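Local structure of GTPase-activating protein skywalker (Drosophila melanogaster, 6R82) at residues A[35-40]-A[150-155]; A[45-50]-A[177-182]; A[61-64]-A[68-71]; A[144-149]-A[166-171]. The protein acts as a GTPase-activating protein for Rab35, regulating synaptic vesicle protein turnover through endosomal trafficking, and is represented here by its TLDc domain. One frame throughout, in Å; residues are numbered along the deposited sequence.

Contact 1: A[35-40]-A[150-155]; sequences YTTEEH and ENIRFG
In a small apolar patch of the TLDc domain, I152 from the turn after strand 146-149 meets Y35 and T37 at the end of strand 30-36. Each branch of I152 has its own partner. CD1 reaches the phenol end of Y35, 3.9 Å from Y35 OH, and approaches the ring obliquely. CG2 meets methyl to methyl with T37, the two CG2 atoms 4.1 Å apart. The Y35 ring extends toward I152 because its CG lies anti to the backbone N (chi1 -179°). No hydrogen bond crosses between 35-40 and 150-155, so the contact is van der Waals only. The polar ends are used in other ways. T37 OG1 bonds to the backbone N of L179, which leaves the methyl to face I152. Y35 OH has a weak hydrogen bond to T46 OG1. Past strand 30-36 the chain turns. T36 OG1 accepts from E38 N at 3.2 Å in an ST turn, and H40 ND1 accepts from T36 N in the plane of its ring. Strand 173-185 pairs with both strand 30-36 and strand 154-156, while helix 44-51 lies against Y35 and, through L44, against I152.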
loop_
_atom_site.group_PDB
_atom_site.type_symbol
_atom_site.label_atom_id
_atom_site.label_comp_id
_atom_site.label_asym_id
_atom_site.label_seq_id
_atom_site.Cartn_x
_atom_site.Cartn_y
_atom_site.Cartn_z
ATOM N N TYR A 35 -7.963 3.253 -8.823
ATOM C CA TYR A 35 -8.996 2.427 -8.211
ATOM C C TYR A 35 -9.493 3.129 -6.968
ATOM O O TYR A 35 -8.680 3.591 -6.157
ATOM C CB TYR A 35 -8.463 1.033 -7.828
ATOM C CG TYR A 35 -9.527 0.125 -7.194
ATOM C CD1 TYR A 35 -10.427 -0.583 -7.989
ATOM C CD2 TYR A 35 -9.638 -0.002 -5.815
ATOM C CE1 TYR A 35 -11.398 -1.397 -7.429
ATOM C CE2 TYR A 35 -10.608 -0.818 -5.246
ATOM C CZ TYR A 35 -11.478 -1.509 -6.062
ATOM O OH TYR A 35 -12.449 -2.312 -5.511
ATOM N N THR A 36 -10.816 3.189 -6.808
ATOM C CA THR A 36 -11.405 3.649 -5.560
ATOM C C THR A 36 -12.648 2.829 -5.238
ATOM O O THR A 36 -13.483 2.572 -6.110
ATOM C CB THR A 36 -11.773 5.139 -5.601
ATOM O OG1 THR A 36 -12.483 5.478 -4.402
ATOM C CG2 THR A 36 -12.657 5.436 -6.789
ATOM N N THR A 37 -12.768 2.445 -3.970
ATOM C CA THR A 37 -13.929 1.688 -3.516
ATOM C C THR A 37 -15.209 2.507 -3.580
ATOM O O THR A 37 -16.301 1.932 -3.543
ATOM C CB THR A 37 -13.694 1.200 -2.096
ATOM O OG1 THR A 37 -13.300 2.312 -1.283
ATOM C CG2 THR A 37 -12.579 0.171 -2.075
ATOM N N GLU A 38 -15.099 3.832 -3.702
ATOM C CA GLU A 38 -16.274 4.675 -3.859
ATOM C C GLU A 38 -16.919 4.547 -5.237
ATOM O O GLU A 38 -18.096 4.901 -5.380
ATOM C CB GLU A 38 -15.908 6.140 -3.595
ATOM C CG GLU A 38 -15.815 6.521 -2.109
ATOM C CD GLU A 38 -15.884 8.034 -1.881
ATOM O OE1 GLU A 38 -16.975 8.546 -1.522
ATOM O OE2 GLU A 38 -14.847 8.711 -2.068
ATOM N N GLU A 39 -16.193 4.053 -6.251
ATOM C CA GLU A 39 -16.705 4.042 -7.623
ATOM C C GLU A 39 -16.532 2.732 -8.386
ATOM O O GLU A 39 -17.228 2.544 -9.390
ATOM C CB GLU A 39 -16.037 5.146 -8.468
ATOM C CG GLU A 39 -15.842 6.508 -7.784
ATOM C CD GLU A 39 -17.025 7.448 -7.956
ATOM O OE1 GLU A 39 -17.130 8.429 -7.175
ATOM O OE2 GLU A 39 -17.847 7.204 -8.868
ATOM N N HIS A 40 -15.627 1.837 -7.987
ATOM C CA HIS A 40 -15.150 0.812 -8.915
ATOM C C HIS A 40 -15.487 -0.606 -8.493
ATOM O O HIS A 40 -14.939 -1.559 -9.059
ATOM C CB HIS A 40 -13.644 0.947 -9.111
ATOM C CG HIS A 40 -13.279 2.107 -9.967
ATOM N ND1 HIS A 40 -12.280 2.994 -9.634
ATOM C CD2 HIS A 40 -13.817 2.552 -11.127
ATOM C CE1 HIS A 40 -12.200 3.922 -10.571
ATOM N NE2 HIS A 40 -13.123 3.677 -11.487
ATOM N N GLU A 150 -10.835 -10.216 1.035
ATOM C CA GLU A 150 -11.195 -10.276 -0.376
ATOM C C GLU A 150 -12.339 -9.344 -0.735
ATOM O O GLU A 150 -12.574 -9.117 -1.927
ATOM C CB GLU A 150 -11.571 -11.711 -0.770
ATOM C CG GLU A 150 -12.908 -12.175 -0.190
ATOM C CD GLU A 150 -13.120 -13.682 -0.313
ATOM O OE1 GLU A 150 -14.028 -14.093 -1.069
ATOM O OE2 GLU A 150 -12.382 -14.452 0.343
ATOM N N ASN A 151 -13.056 -8.812 0.254
ATOM C CA ASN A 151 -14.145 -7.881 0.002
ATOM C C ASN A 151 -13.730 -6.434 0.206
ATOM O O ASN A 151 -14.550 -5.538 -0.018
ATOM C CB ASN A 151 -15.345 -8.204 0.899
ATOM C CG ASN A 151 -15.843 -9.618 0.703
ATOM O OD1 ASN A 151 -15.815 -10.433 1.628
ATOM N ND2 ASN A 151 -16.286 -9.924 -0.509
ATOM N N ILE A 152 -12.475 -6.199 0.606
ATOM C CA ILE A 152 -11.943 -4.874 0.928
ATOM C C ILE A 152 -12.878 -4.194 1.920
ATOM O O ILE A 152 -13.143 -2.987 1.826
ATOM C CB ILE A 152 -11.720 -4.021 -0.340
ATOM C CG1 ILE A 152 -11.161 -4.888 -1.468
ATOM C CG2 ILE A 152 -10.736 -2.883 -0.050
ATOM C CD1 ILE A 152 -10.543 -4.094 -2.614
ATOM N N ARG A 153 -13.394 -4.980 2.869
ATOM C CA ARG A 153 -14.277 -4.466 3.901
ATOM C C ARG A 153 -13.603 -4.445 5.270
ATOM O O ARG A 153 -13.628 -3.410 5.944
ATOM C CB ARG A 153 -15.563 -5.291 3.946
ATOM C CG ARG A 153 -16.306 -5.177 5.266
ATOM C CD ARG A 153 -17.691 -5.828 5.212
ATOM N NE ARG A 153 -18.659 -5.079 4.402
ATOM C CZ ARG A 153 -18.989 -3.794 4.567
ATOM N NH1 ARG A 153 -18.460 -3.061 5.542
ATOM N NH2 ARG A 153 -19.881 -3.237 3.752
ATOM N N PHE A 154 -12.966 -5.548 5.683
ATOM C CA PHE A 154 -12.289 -5.614 6.971
ATOM C C PHE A 154 -10.802 -5.876 6.781
ATOM O O PHE A 154 -10.383 -6.509 5.808
ATOM C CB PHE A 154 -12.858 -6.719 7.882
ATOM C CG PHE A 154 -14.332 -6.617 8.138
ATOM C CD1 PHE A 154 -14.867 -5.486 8.727
ATOM C CD2 PHE A 154 -15.181 -7.665 7.800
ATOM C CE1 PHE A 154 -16.225 -5.382 8.966
ATOM C CE2 PHE A 154 -16.547 -7.569 8.039
ATOM C CZ PHE A 154 -17.067 -6.425 8.625
ATOM N N GLY A 155 -10.010 -5.427 7.752
ATOM C CA GLY A 155 -8.576 -5.587 7.693
ATOM C C GLY A 155 -7.962 -5.548 9.073
ATOM O O GLY A 155 -8.629 -5.266 10.071
#

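Contact 2: A[45-50]-A[177-182]; sequences TTFYVR and RVLEVY
The F47 ring is the flat group that carries this contact, and it meets two methyls from 177-182. V181 CG2 comes within 3.4 Å of F47 CE2, and L179 CD2 lies 4.1 Å from the same atom. Both methyls approach the ring obliquely. In the ring plane, Y48 CD1 sits at the F47 edge, and W77 adds an edge-to-face ring contact. The F47 side chain crosses those of L179 and V181 at about a right angle. CD2 and CE2 are the ring atoms that meet the two methyls. CG of F47 is anti to the backbone N (chi1 173°), which carries the ring off the helix toward the strand. L179 and V181 are two residues apart and point to the same side of the strand. E180, between them, points away, and its OE1 accepts from Y182 OH at 3.0 Å, from above the carboxylate plane. Swapping F47 for an alanine would probably open a gap between helix and sheet and leave the L179 and V181 methyls without their aromatic partner. Through F47 the contact sets helix 44-51 against strand 173-185. That strand runs there between strands 30-36 and 57-63; L179 also touches Y35, L59 and I61, and V181 touches T57. I136 of strand 135-138 also touches F47.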
loop_
_atom_site.group_PDB
_atom_site.type_symbol
_atom_site.label_atom_id
_atom_site.label_comp_id
_atom_site.label_asym_id
_atom_site.label_seq_id
_atom_site.Cartn_x
_atom_site.Cartn_y
_atom_site.Cartn_z
ATOM N N THR A 45 -10.936 -8.891 -6.781
ATOM C CA THR A 45 -11.040 -9.200 -8.204
ATOM C C THR A 45 -11.093 -7.931 -9.064
ATOM O O THR A 45 -10.387 -7.826 -10.076
ATOM C CB THR A 45 -12.269 -10.076 -8.456
ATOM O OG1 THR A 45 -12.133 -11.306 -7.725
ATOM C CG2 THR A 45 -12.397 -10.377 -9.943
ATOM N N THR A 46 -11.926 -6.955 -8.688
ATOM C CA THR A 46 -11.940 -5.712 -9.461
ATOM C C THR A 46 -10.700 -4.869 -9.184
ATOM O O THR A 46 -10.227 -4.158 -10.081
ATOM C CB THR A 46 -13.212 -4.898 -9.186
ATOM O OG1 THR A 46 -13.292 -4.556 -7.797
ATOM C CG2 THR A 46 -14.448 -5.701 -9.579
ATOM N N PHE A 47 -10.155 -4.947 -7.969
ATOM C CA PHE A 47 -8.895 -4.276 -7.646
ATOM C C PHE A 47 -7.771 -4.712 -8.595
ATOM O O PHE A 47 -7.076 -3.870 -9.181
ATOM C CB PHE A 47 -8.543 -4.576 -6.183
ATOM C CG PHE A 47 -7.180 -4.089 -5.742
ATOM C CD1 PHE A 47 -6.059 -4.890 -5.884
ATOM C CD2 PHE A 47 -7.042 -2.857 -5.109
ATOM C CE1 PHE A 47 -4.813 -4.458 -5.452
ATOM C CE2 PHE A 47 -5.807 -2.417 -4.665
ATOM C CZ PHE A 47 -4.686 -3.218 -4.838
ATOM N N TYR A 48 -7.576 -6.031 -8.751
ATOM C CA TYR A 48 -6.494 -6.530 -9.604
ATOM C C TYR A 48 -6.686 -6.089 -11.047
ATOM O O TYR A 48 -5.740 -5.639 -11.701
ATOM C CB TYR A 48 -6.409 -8.057 -9.543
ATOM C CG TYR A 48 -5.994 -8.597 -8.204
ATOM C CD1 TYR A 48 -4.974 -8.001 -7.477
ATOM C CD2 TYR A 48 -6.633 -9.710 -7.651
ATOM C CE1 TYR A 48 -4.594 -8.486 -6.234
ATOM C CE2 TYR A 48 -6.252 -10.211 -6.411
ATOM C CZ TYR A 48 -5.252 -9.598 -5.708
ATOM O OH TYR A 48 -4.885 -10.092 -4.480
ATOM N N VAL A 49 -7.910 -6.224 -11.564
ATOM C CA VAL A 49 -8.171 -5.896 -12.960
ATOM C C VAL A 49 -7.736 -4.459 -13.265
ATOM O O VAL A 49 -7.201 -4.167 -14.346
ATOM C CB VAL A 49 -9.660 -6.123 -13.280
ATOM C CG1 VAL A 49 -10.010 -5.517 -14.612
ATOM C CG2 VAL A 49 -10.002 -7.636 -13.252
ATOM N N ARG A 50 -7.928 -3.552 -12.310
ATOM C CA ARG A 50 -7.648 -2.144 -12.569
ATOM C C ARG A 50 -6.203 -1.744 -12.274
ATOM O O ARG A 50 -5.663 -0.868 -12.958
ATOM C CB ARG A 50 -8.616 -1.262 -11.771
ATOM C CG ARG A 50 -9.938 -1.059 -12.528
ATOM C CD ARG A 50 -10.781 0.090 -11.995
ATOM N NE ARG A 50 -12.007 0.273 -12.786
ATOM C CZ ARG A 50 -12.140 1.158 -13.772
ATOM N NH1 ARG A 50 -11.135 1.971 -14.108
ATOM N NH2 ARG A 50 -13.285 1.242 -14.422
ATOM N N ARG A 177 -13.486 2.439 5.159
ATOM C CA ARG A 177 -14.496 3.343 4.628
ATOM C C ARG A 177 -14.264 3.597 3.145
ATOM O O ARG A 177 -15.197 3.519 2.340
ATOM C CB ARG A 177 -14.497 4.660 5.400
ATOM C CG ARG A 177 -15.746 5.486 5.151
ATOM C CD ARG A 177 -15.536 6.947 5.506
ATOM N NE ARG A 177 -15.008 7.120 6.857
ATOM C CZ ARG A 177 -15.110 8.245 7.561
ATOM N NH1 ARG A 177 -15.732 9.302 7.044
ATOM N NH2 ARG A 177 -14.596 8.316 8.784
ATOM N N VAL A 178 -13.026 3.900 2.766
ATOM C CA VAL A 178 -12.669 4.015 1.357
ATOM C C VAL A 178 -11.210 3.611 1.187
ATOM O O VAL A 178 -10.358 3.882 2.042
ATOM C CB VAL A 178 -12.965 5.431 0.811
ATOM C CG1 VAL A 178 -12.337 6.480 1.691
ATOM C CG2 VAL A 178 -12.484 5.573 -0.642
ATOM N N LEU A 179 -10.946 2.897 0.103
ATOM C CA LEU A 179 -9.592 2.575 -0.312
ATOM C C LEU A 179 -9.332 3.220 -1.666
ATOM O O LEU A 179 -10.192 3.182 -2.551
ATOM C CB LEU A 179 -9.382 1.063 -0.387
ATOM C CG LEU A 179 -7.990 0.699 -0.898
ATOM C CD1 LEU A 179 -7.298 -0.189 0.092
ATOM C CD2 LEU A 179 -8.106 0.015 -2.239
ATOM N N GLU A 180 -8.149 3.821 -1.809
ATOM C CA GLU A 180 -7.725 4.465 -3.044
ATOM C C GLU A 180 -6.341 3.968 -3.439
ATOM O O GLU A 180 -5.476 3.780 -2.581
ATOM C CB GLU A 180 -7.696 5.996 -2.888
ATOM C CG GLU A 180 -9.076 6.650 -3.019
ATOM C CD GLU A 180 -9.079 8.144 -2.666
ATOM O OE1 GLU A 180 -8.024 8.672 -2.222
ATOM O OE2 GLU A 180 -10.152 8.781 -2.831
ATOM N N VAL A 181 -6.140 3.758 -4.743
ATOM C CA VAL A 181 -4.838 3.399 -5.298
ATOM C C VAL A 181 -4.491 4.385 -6.409
ATOM O O VAL A 181 -5.297 4.607 -7.316
ATOM C CB VAL A 181 -4.809 1.955 -5.843
ATOM C CG1 VAL A 181 -3.366 1.563 -6.206
ATOM C CG2 VAL A 181 -5.376 0.985 -4.819
ATOM N N TYR A 182 -3.293 4.962 -6.338
ATOM C CA TYR A 182 -2.776 5.884 -7.340
ATOM C C TYR A 182 -1.622 5.236 -8.085
ATOM O O TYR A 182 -0.834 4.498 -7.491
ATOM C CB TYR A 182 -2.298 7.200 -6.691
ATOM C CG TYR A 182 -3.431 7.996 -6.081
ATOM C CD1 TYR A 182 -3.854 7.752 -4.776
ATOM C CD2 TYR A 182 -4.092 8.972 -6.814
ATOM C CE1 TYR A 182 -4.912 8.467 -4.215
ATOM C CE2 TYR A 182 -5.155 9.684 -6.267
ATOM C CZ TYR A 182 -5.554 9.427 -4.964
ATOM O OH TYR A 182 -6.600 10.139 -4.416
#

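Contact 3: A[61-64]-A[68-71]; sequences IKTC and VFGA
I61 and F69 face each other across a beta hairpin, strand 57-63 with strand 68-73, and form an antiparallel hydrogen-bonded pair. I61 N donates to F69 O at 2.7 Å, and F69 N returns a bond to I61 O at 3.1 Å. V68 CA adds a CA-H...O contact to I61 O at 3.3 Å. The face that carries F69 is tightly packed. F69 CG lies between the backbone N and the carbonyl carbon (chi1 55°), which turns the ring back over the neighbouring strand. I61 CB then lies over one face of the ring, and I61 CD1 is 4.0 Å from F69 CE2. T63 CG2 meets F69 CE1 at 3.5 Å, obliquely, while T63 OG1 bonds to E67 OE1. On the other face the K62-V68 pair is looser. It is a non-hydrogen-bonded pair whose side chains run side by side, with a single close touch, K62 CG to V68 CG2 at 3.7 Å. K62 is partly exposed, and its NZ has a long, weak ion pair with E180 OE1. The chemistry implies that the backbone bonds hold the two strands in register, and that the apolar touches gather on the F69 face, where F174 meets the F69 ring edge-to-face.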
loop_
_atom_site.group_PDB
_atom_site.type_symbol
_atom_site.label_atom_id
_atom_site.label_comp_id
_atom_site.label_asym_id
_atom_site.label_seq_id
_atom_site.Cartn_x
_atom_site.Cartn_y
_atom_site.Cartn_z
ATOM N N ILE A 61 -5.655 4.057 2.717
ATOM C CA ILE A 61 -6.811 3.494 3.408
ATOM C C ILE A 61 -7.376 4.541 4.354
ATOM O O ILE A 61 -6.639 5.130 5.156
ATOM C CB ILE A 61 -6.442 2.216 4.183
ATOM C CG1 ILE A 61 -5.973 1.129 3.216
ATOM C CG2 ILE A 61 -7.631 1.730 5.031
ATOM C CD1 ILE A 61 -5.135 0.056 3.855
ATOM N N LYS A 62 -8.683 4.755 4.272
ATOM C CA LYS A 62 -9.424 5.561 5.235
ATOM C C LYS A 62 -10.364 4.619 5.988
ATOM O O LYS A 62 -11.260 4.018 5.383
ATOM C CB LYS A 62 -10.182 6.685 4.526
ATOM C CG LYS A 62 -9.282 7.835 4.000
ATOM C CD LYS A 62 -9.666 8.274 2.576
ATOM C CE LYS A 62 -8.461 8.769 1.779
ATOM N NZ LYS A 62 -7.554 7.655 1.358
ATOM N N THR A 63 -10.150 4.475 7.297
ATOM C CA THR A 63 -10.987 3.592 8.103
ATOM C C THR A 63 -12.250 4.305 8.581
ATOM O O THR A 63 -12.335 5.535 8.602
ATOM C CB THR A 63 -10.230 3.058 9.321
ATOM O OG1 THR A 63 -10.228 4.039 10.364
ATOM C CG2 THR A 63 -8.803 2.696 8.953
ATOM N N CYS A 64 -13.244 3.503 8.979
ATOM C CA CYS A 64 -14.461 4.058 9.567
ATOM C C CYS A 64 -14.188 4.755 10.893
ATOM O O CYS A 64 -15.012 5.561 11.337
ATOM C CB CYS A 64 -15.506 2.957 9.759
ATOM S SG CYS A 64 -16.050 2.135 8.226
ATOM N N VAL A 68 -6.052 7.156 8.904
ATOM C CA VAL A 68 -5.602 7.241 7.518
ATOM C C VAL A 68 -4.170 6.742 7.462
ATOM O O VAL A 68 -3.299 7.273 8.159
ATOM C CB VAL A 68 -5.699 8.670 6.961
ATOM C CG1 VAL A 68 -4.910 8.791 5.662
ATOM C CG2 VAL A 68 -7.148 9.042 6.731
ATOM N N PHE A 69 -3.930 5.719 6.643
ATOM C CA PHE A 69 -2.609 5.126 6.494
ATOM C C PHE A 69 -2.575 4.373 5.164
ATOM O O PHE A 69 -3.568 4.315 4.434
ATOM C CB PHE A 69 -2.271 4.220 7.682
ATOM C CG PHE A 69 -3.287 3.139 7.936
ATOM C CD1 PHE A 69 -4.385 3.375 8.752
ATOM C CD2 PHE A 69 -3.144 1.887 7.355
ATOM C CE1 PHE A 69 -5.315 2.382 8.990
ATOM C CE2 PHE A 69 -4.073 0.892 7.584
ATOM C CZ PHE A 69 -5.161 1.140 8.404
ATOM N N GLY A 70 -1.413 3.814 4.838
ATOM C CA GLY A 70 -1.270 3.154 3.555
ATOM C C GLY A 70 0.166 2.757 3.288
ATOM O O GLY A 70 0.960 2.581 4.214
ATOM N N ALA A 71 0.480 2.594 2.001
ATOM C CA ALA A 71 1.819 2.158 1.631
ATOM C C ALA A 71 2.163 2.583 0.212
ATOM O O ALA A 71 1.309 2.574 -0.678
ATOM C CB ALA A 71 1.964 0.638 1.742
#

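Contact 4: A[144-149]-A[166-171]; sequences QAIWMD and PPLCPS
A145 meets L168 through its backbone: A145 O lies 3.9 Å from L168 CD1. The carbonyl's hydrogen bond is with T157 OG1. The same hydroxyl is bonded to L168 N, so T157 ties the two segments together from outside. Next comes I146, where strand 146-149 begins. Its CG1 is 3.7 Å from L168 CD1, and its own CD1 is 4.0 Å from that same methyl. The two side chains cross at about a right angle, and a single leucine methyl makes the whole apolar touch. L168 CG is anti to its own carbonyl carbon (chi1 -42°), and the onward turn at chi2, 164°, brings CD1 to I146. A145 and I146 both face I138 and form a classic beta bulge where strand 146-149 pairs with strand 135-138 in the antiparallel sheet. The loop 166-171 runs from strand 154-156 toward strand 173-185. L168 of this loop is buried and also touches Y110. No hydrogen bond runs directly between 144-149 and 166-171. Further along the strand, M148 packs on I136, I176 and L179.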
loop_
_atom_site.group_PDB
_atom_site.type_symbol
_atom_site.label_atom_id
_atom_site.label_comp_id
_atom_site.label_asym_id
_atom_site.label_seq_id
_atom_site.Cartn_x
_atom_site.Cartn_y
_atom_site.Cartn_z
ATOM N N GLN A 144 1.874 -8.860 10.273
ATOM C CA GLN A 144 1.519 -8.271 8.990
ATOM C C GLN A 144 1.131 -6.815 9.206
ATOM O O GLN A 144 0.157 -6.523 9.911
ATOM C CB GLN A 144 0.388 -9.061 8.325
ATOM C CG GLN A 144 0.822 -10.494 8.017
ATOM C CD GLN A 144 -0.251 -11.315 7.338
ATOM O OE1 GLN A 144 -1.414 -11.325 7.758
ATOM N NE2 GLN A 144 0.134 -12.012 6.272
ATOM N N ALA A 145 1.890 -5.901 8.595
ATOM C CA ALA A 145 1.668 -4.475 8.822
ATOM C C ALA A 145 0.296 -4.035 8.330
ATOM O O ALA A 145 -0.421 -3.312 9.032
ATOM C CB ALA A 145 2.767 -3.662 8.144
ATOM N N ILE A 146 -0.077 -4.423 7.110
ATOM C CA ILE A 146 -1.413 -4.175 6.578
ATOM C C ILE A 146 -1.932 -5.483 6.002
ATOM O O ILE A 146 -1.212 -6.168 5.267
ATOM C CB ILE A 146 -1.432 -3.071 5.500
ATOM C CG1 ILE A 146 -0.838 -1.772 6.031
ATOM C CG2 ILE A 146 -2.851 -2.810 5.009
ATOM C CD1 ILE A 146 -0.941 -0.622 5.043
ATOM N N TRP A 147 -3.176 -5.825 6.333
ATOM C CA TRP A 147 -3.826 -7.038 5.851
ATOM C C TRP A 147 -5.273 -6.687 5.571
ATOM O O TRP A 147 -5.907 -6.018 6.385
ATOM C CB TRP A 147 -3.739 -8.173 6.880
ATOM C CG TRP A 147 -4.320 -9.486 6.393
ATOM C CD1 TRP A 147 -3.632 -10.542 5.880
ATOM C CD2 TRP A 147 -5.707 -9.862 6.371
ATOM N NE1 TRP A 147 -4.501 -11.560 5.547
ATOM C CE2 TRP A 147 -5.779 -11.164 5.833
ATOM C CE3 TRP A 147 -6.890 -9.224 6.756
ATOM C CZ2 TRP A 147 -6.987 -11.838 5.668
ATOM C CZ3 TRP A 147 -8.089 -9.892 6.592
ATOM C CH2 TRP A 147 -8.131 -11.188 6.052
ATOM N N MET A 148 -5.788 -7.108 4.421
ATOM C CA MET A 148 -7.151 -6.785 4.026
ATOM C C MET A 148 -7.785 -7.988 3.342
ATOM O O MET A 148 -7.102 -8.766 2.678
ATOM C CB MET A 148 -7.181 -5.569 3.091
ATOM C CG MET A 148 -6.865 -4.242 3.766
ATOM S SD MET A 148 -7.142 -2.820 2.672
ATOM C CE MET A 148 -5.731 -3.040 1.564
ATOM N N ASP A 149 -9.095 -8.131 3.501
ATOM C CA ASP A 149 -9.783 -9.321 3.021
ATOM C C ASP A 149 -10.271 -9.139 1.583
ATOM O O ASP A 149 -10.155 -8.066 0.981
ATOM C CB ASP A 149 -10.936 -9.709 3.970
ATOM C CG ASP A 149 -12.134 -8.737 3.939
ATOM O OD1 ASP A 149 -12.365 -8.008 2.947
ATOM O OD2 ASP A 149 -12.888 -8.731 4.943
ATOM N N PRO A 166 4.680 0.173 14.473
ATOM C CA PRO A 166 3.586 -0.172 15.374
ATOM C C PRO A 166 2.311 -0.374 14.580
ATOM O O PRO A 166 2.241 0.021 13.406
ATOM C CB PRO A 166 3.485 1.064 16.277
ATOM C CG PRO A 166 3.820 2.184 15.345
ATOM C CD PRO A 166 4.895 1.631 14.419
ATOM N N PRO A 167 1.288 -0.988 15.170
ATOM C CA PRO A 167 -0.033 -0.971 14.532
ATOM C C PRO A 167 -0.400 0.439 14.092
ATOM O O PRO A 167 -0.316 1.393 14.865
ATOM C CB PRO A 167 -0.956 -1.492 15.638
ATOM C CG PRO A 167 -0.080 -2.448 16.399
ATOM C CD PRO A 167 1.310 -1.838 16.375
ATOM N N LEU A 168 -0.770 0.576 12.820
ATOM C CA LEU A 168 -0.997 1.892 12.231
ATOM C C LEU A 168 -2.327 2.510 12.648
ATOM O O LEU A 168 -2.610 3.656 12.276
ATOM C CB LEU A 168 -0.890 1.804 10.705
ATOM C CG LEU A 168 0.277 0.940 10.211
ATOM C CD1 LEU A 168 0.109 0.577 8.748
ATOM C CD2 LEU A 168 1.598 1.652 10.429
ATOM N N CYS A 169 -3.143 1.785 13.397
ATOM C CA CYS A 169 -4.218 2.357 14.192
ATOM C C CYS A 169 -4.183 1.672 15.553
ATOM O O CYS A 169 -3.666 0.556 15.672
ATOM C CB CYS A 169 -5.591 2.198 13.524
ATOM S SG CYS A 169 -6.013 0.535 12.982
ATOM N N PRO A 170 -4.696 2.334 16.603
ATOM C CA PRO A 170 -4.527 1.775 17.965
ATOM C C PRO A 170 -5.101 0.373 18.131
ATOM O O PRO A 170 -4.384 -0.537 18.573
ATOM C CB PRO A 170 -5.243 2.813 18.842
ATOM C CG PRO A 170 -5.152 4.097 18.044
ATOM C CD PRO A 170 -5.359 3.651 16.629
ATOM N N SER A 171 -6.378 0.176 17.799
ATOM C CA SER A 171 -6.921 -1.170 17.680
ATOM C C SER A 171 -6.215 -1.916 16.551
ATOM O O SER A 171 -5.819 -1.329 15.542
ATOM C CB SER A 171 -8.428 -1.111 17.422
ATOM O OG SER A 171 -8.852 -2.186 16.601
#

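All four contacts are largely buried, and all reach the same antiparallel sheet. From contact centre to chain centre, contact 3 is the nearest, at about 9 Å, and contact 1 the farthest, at about 13 Å. Every touching residue of contacts 2 and 4 is buried, and both are apolar touches without hydrogen bonds between their segments. Contact 1 is similar in chemistry, but its T37 is partly exposed. Contact 3 alone has backbone hydrogen bonds between its segments, and its partly exposed K62 carries a charge. Strand 173-185, which carries one side of contact 2, pairs with both strands of contact 1; Y35 O lies 2.9 Å from V181 N. Contacts 3 and 4 meet through F69 and L168.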